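Local coordinates for protein vibralactone Cyclase (Boreostereum vibrans, PDB 6KD0) that probably catalyses the cyclization that forms the fused bicyclic beta-lactone of vibralactone, using an alpha/beta-hydrolase fold, at residues D148-L153 with A187-D192. Numbering follows the deposited sequence.
Sequences DVYAGL and AHWARD
Y150 and W189 mark the closest backbone approach of two helical segments, 148-153 and 187-192, whose axes come within 10.7 Å at a crossing angle of -48°, a spacing filled by side chains. The Y150 ring spans the gap. With CG anti to the backbone N (chi1 -165°), the phenol reaches across to the second helix, where CE1 lies 3.5 Å from W189 CB and its OH end reaches the backbone at W189 and A190. The indole takes the other course, folding back beside its own backbone N, and sets the edge of its six-membered ring over the CG end of the phenol face, with Y150 CB in the indole plane. The result is a T-shaped pair, with planes at 85° and CE3 of W189 standing 3.7 Å from CG of Y150. W189 thus meets one phenol face through both its CB and its benzo edge, while the CA of A190 lies in the plane of the phenol at the ring's edge, 3.6 Å from Y150 OH. The hydroxyl is hydrogen-bonded to OD2 of D193, the residue directly after segment 187-192. Without the phenol, as with an alanine here, the indole edge would probably lose the face it abuts and the D193 carboxylate its hydroxyl mate. The methyl of A190 is shared: CB lies 4.1 Å from CE1 of Y150 and 4.3 Å from CD2 of L153. The contact joins helices 144-158 and 178-192 of the alpha/beta-hydrolase fold, the latter following the probable nucleophile elbow; V149 and L153 pack onto strand 97-101 of the central sheet, and A190 touches F196 in the loop beyond.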
ATOM      1  N   ASP A 148      12.933  -6.304  -4.443  1.00 19.14           N
ATOM      2  CA  ASP A 148      12.345  -6.026  -5.758  1.00 17.44           C
ATOM      3  C   ASP A 148      11.663  -4.665  -5.781  1.00 18.44           C
ATOM      4  O   ASP A 148      11.805  -3.907  -6.746  1.00 17.24           O
ATOM      5  CB  ASP A 148      11.322  -7.094  -6.149  1.00 18.46           C
ATOM      6  CG  ASP A 148      11.961  -8.444  -6.503  1.00 20.63           C
ATOM      7  OD1 ASP A 148      13.208  -8.565  -6.544  1.00 21.26           O
ATOM      8  OD2 ASP A 148      11.184  -9.392  -6.743  1.00 19.63           O
ATOM      9  N   VAL A 149      10.896  -4.353  -4.737  1.00 16.79           N
ATOM     10  CA  VAL A 149      10.234  -3.050  -4.667  1.00 16.16           C
ATOM     11  C   VAL A 149      11.270  -1.937  -4.721  1.00 15.65           C
ATOM     12  O   VAL A 149      11.096  -0.919  -5.418  1.00 17.18           O
ATOM     13  CB  VAL A 149       9.370  -2.973  -3.395  1.00 16.29           C
ATOM     14  CG1 VAL A 149       8.878  -1.543  -3.148  1.00 18.56           C
ATOM     15  CG2 VAL A 149       8.172  -3.955  -3.504  1.00 17.01           C
ATOM     16  N   TYR A 150      12.391  -2.133  -4.031  1.00 16.74           N
ATOM     17  CA  TYR A 150      13.424  -1.104  -4.006  1.00 15.24           C
ATOM     18  C   TYR A 150      14.111  -0.976  -5.356  1.00 18.54           C
ATOM     19  O   TYR A 150      14.395   0.135  -5.815  1.00 18.33           O
ATOM     20  CB  TYR A 150      14.446  -1.424  -2.922  1.00 18.32           C
ATOM     21  CG  TYR A 150      15.333  -0.253  -2.585  1.00 18.41           C
ATOM     22  CD1 TYR A 150      14.808   0.878  -1.971  1.00 17.92           C
ATOM     23  CD2 TYR A 150      16.689  -0.288  -2.848  1.00 20.01           C
ATOM     24  CE1 TYR A 150      15.621   1.943  -1.646  1.00 18.02           C
ATOM     25  CE2 TYR A 150      17.507   0.782  -2.523  1.00 21.03           C
ATOM     26  CZ  TYR A 150      16.970   1.882  -1.931  1.00 19.75           C
ATOM     27  OH  TYR A 150      17.793   2.934  -1.596  1.00 21.31           O
ATOM     28  N   ALA A 151      14.436  -2.105  -5.989  1.00 15.49           N
ATOM     29  CA  ALA A 151      15.029  -2.048  -7.324  1.00 17.42           C
ATOM     30  C   ALA A 151      14.112  -1.313  -8.304  1.00 20.11           C
ATOM     31  O   ALA A 151      14.574  -0.520  -9.135  1.00 20.22           O
ATOM     32  CB  ALA A 151      15.327  -3.459  -7.814  1.00 19.83           C
ATOM     33  N   GLY A 152      12.808  -1.566  -8.209  1.00 17.25           N
ATOM     34  CA  GLY A 152      11.857  -0.868  -9.050  1.00 18.22           C
ATOM     35  C   GLY A 152      11.829   0.616  -8.769  1.00 18.09           C
ATOM     36  O   GLY A 152      11.677   1.426  -9.689  1.00 19.57           O
ATOM     37  N   LEU A 153      11.972   0.994  -7.488  1.00 19.21           N
ATOM     38  CA  LEU A 153      11.980   2.409  -7.112  1.00 18.69           C
ATOM     39  C   LEU A 153      13.204   3.102  -7.697  1.00 23.22           C
ATOM     40  O   LEU A 153      13.107   4.218  -8.225  1.00 17.75           O
ATOM     41  CB  LEU A 153      11.958   2.544  -5.587  1.00 18.67           C
ATOM     42  CG  LEU A 153      11.836   3.960  -5.005  1.00 20.20           C
ATOM     43  CD1 LEU A 153      10.493   4.575  -5.393  1.00 16.99           C
ATOM     44  CD2 LEU A 153      12.018   3.977  -3.481  1.00 20.43           C
ATOM     45  N   ALA A 187      11.119   3.311   1.891  1.00 20.34           N
ATOM     46  CA  ALA A 187      11.309   4.724   2.226  1.00 18.20           C
ATOM     47  C   ALA A 187      12.463   4.919   3.211  1.00 20.26           C
ATOM     48  O   ALA A 187      13.250   5.877   3.080  1.00 20.74           O
ATOM     49  CB  ALA A 187      10.008   5.297   2.785  1.00 21.57           C
ATOM     50  N   HIS A 188      12.607   4.011   4.188  1.00 19.94           N
ATOM     51  CA  HIS A 188      13.787   4.113   5.060  1.00 19.16           C
ATOM     52  C   HIS A 188      15.079   3.906   4.272  1.00 20.64           C
ATOM     53  O   HIS A 188      16.046   4.692   4.390  1.00 20.25           O
ATOM     54  CB  HIS A 188      13.716   3.103   6.194  1.00 20.57           C
ATOM     55  CG  HIS A 188      12.695   3.435   7.228  1.00 20.35           C
ATOM     56  ND1 HIS A 188      11.347   3.234   7.022  1.00 17.94           N
ATOM     57  CD2 HIS A 188      12.817   3.950   8.475  1.00 20.01           C
ATOM     58  CE1 HIS A 188      10.683   3.598   8.104  1.00 18.06           C
ATOM     59  NE2 HIS A 188      11.551   4.041   8.999  1.00 21.05           N
ATOM     60  N   TRP A 189      15.117   2.827   3.478  1.00 17.46           N
ATOM     61  CA  TRP A 189      16.290   2.548   2.654  1.00 19.09           C
ATOM     62  C   TRP A 189      16.657   3.741   1.775  1.00 18.63           C
ATOM     63  O   TRP A 189      17.831   4.109   1.666  1.00 20.67           O
ATOM     64  CB  TRP A 189      16.041   1.315   1.797  1.00 19.07           C
ATOM     65  CG  TRP A 189      16.064   0.038   2.556  1.00 20.67           C
ATOM     66  CD1 TRP A 189      16.502  -0.155   3.835  1.00 20.85           C
ATOM     67  CD2 TRP A 189      15.658  -1.238   2.068  1.00 20.17           C
ATOM     68  NE1 TRP A 189      16.374  -1.477   4.180  1.00 21.15           N
ATOM     69  CE2 TRP A 189      15.871  -2.166   3.105  1.00 21.82           C
ATOM     70  CE3 TRP A 189      15.138  -1.685   0.850  1.00 19.91           C
ATOM     71  CZ2 TRP A 189      15.595  -3.525   2.956  1.00 20.84           C
ATOM     72  CZ3 TRP A 189      14.849  -3.034   0.706  1.00 19.80           C
ATOM     73  CH2 TRP A 189      15.075  -3.938   1.756  1.00 22.04           C
ATOM     74  N   ALA A 190      15.656   4.360   1.147  1.00 17.66           N
ATOM     75  CA  ALA A 190      15.911   5.453   0.218  1.00 19.85           C
ATOM     76  C   ALA A 190      16.423   6.680   0.953  1.00 24.28           C
ATOM     77  O   ALA A 190      17.279   7.411   0.431  1.00 21.31           O
ATOM     78  CB  ALA A 190      14.633   5.782  -0.564  1.00 19.71           C
ATOM     79  N   ARG A 191      15.898   6.928   2.162  1.00 20.69           N
ATOM     80  CA  ARG A 191      16.408   8.028   2.964  1.00 22.48           C
ATOM     81  C   ARG A 191      17.903   7.881   3.158  1.00 26.15           C
ATOM     82  O   ARG A 191      18.656   8.851   3.018  1.00 23.87           O
ATOM     83  CB  ARG A 191      15.701   8.069   4.319  1.00 21.38           C
ATOM     84  CG  ARG A 191      16.277   9.112   5.263  1.00 27.91           C
ATOM     85  CD  ARG A 191      15.842   8.832   6.689  1.00 25.39           C
ATOM     86  NE  ARG A 191      16.329   7.523   7.120  1.00 21.37           N
ATOM     87  CZ  ARG A 191      15.875   6.858   8.176  1.00 22.07           C
ATOM     88  NH1 ARG A 191      14.924   7.381   8.939  1.00 18.74           N
ATOM     89  NH2 ARG A 191      16.386   5.671   8.478  1.00 20.20           N
ATOM     90  N   ASP A 192      18.357   6.660   3.421  1.00 23.21           N
ATOM     91  CA  ASP A 192      19.776   6.491   3.725  1.00 28.19           C
ATOM     92  C   ASP A 192      20.670   6.286   2.501  1.00 28.24           C
ATOM     93  O   ASP A 192      21.899   6.319   2.632  1.00 23.23           O
ATOM     94  CB  ASP A 192      19.930   5.332   4.697  1.00 21.67           C
ATOM     95  CG  ASP A 192      19.219   5.603   6.002  1.00 27.07           C
ATOM     96  OD1 ASP A 192      19.103   6.810   6.357  1.00 25.16           O
ATOM     97  OD2 ASP A 192      18.749   4.634   6.642  1.00 26.89           O
TER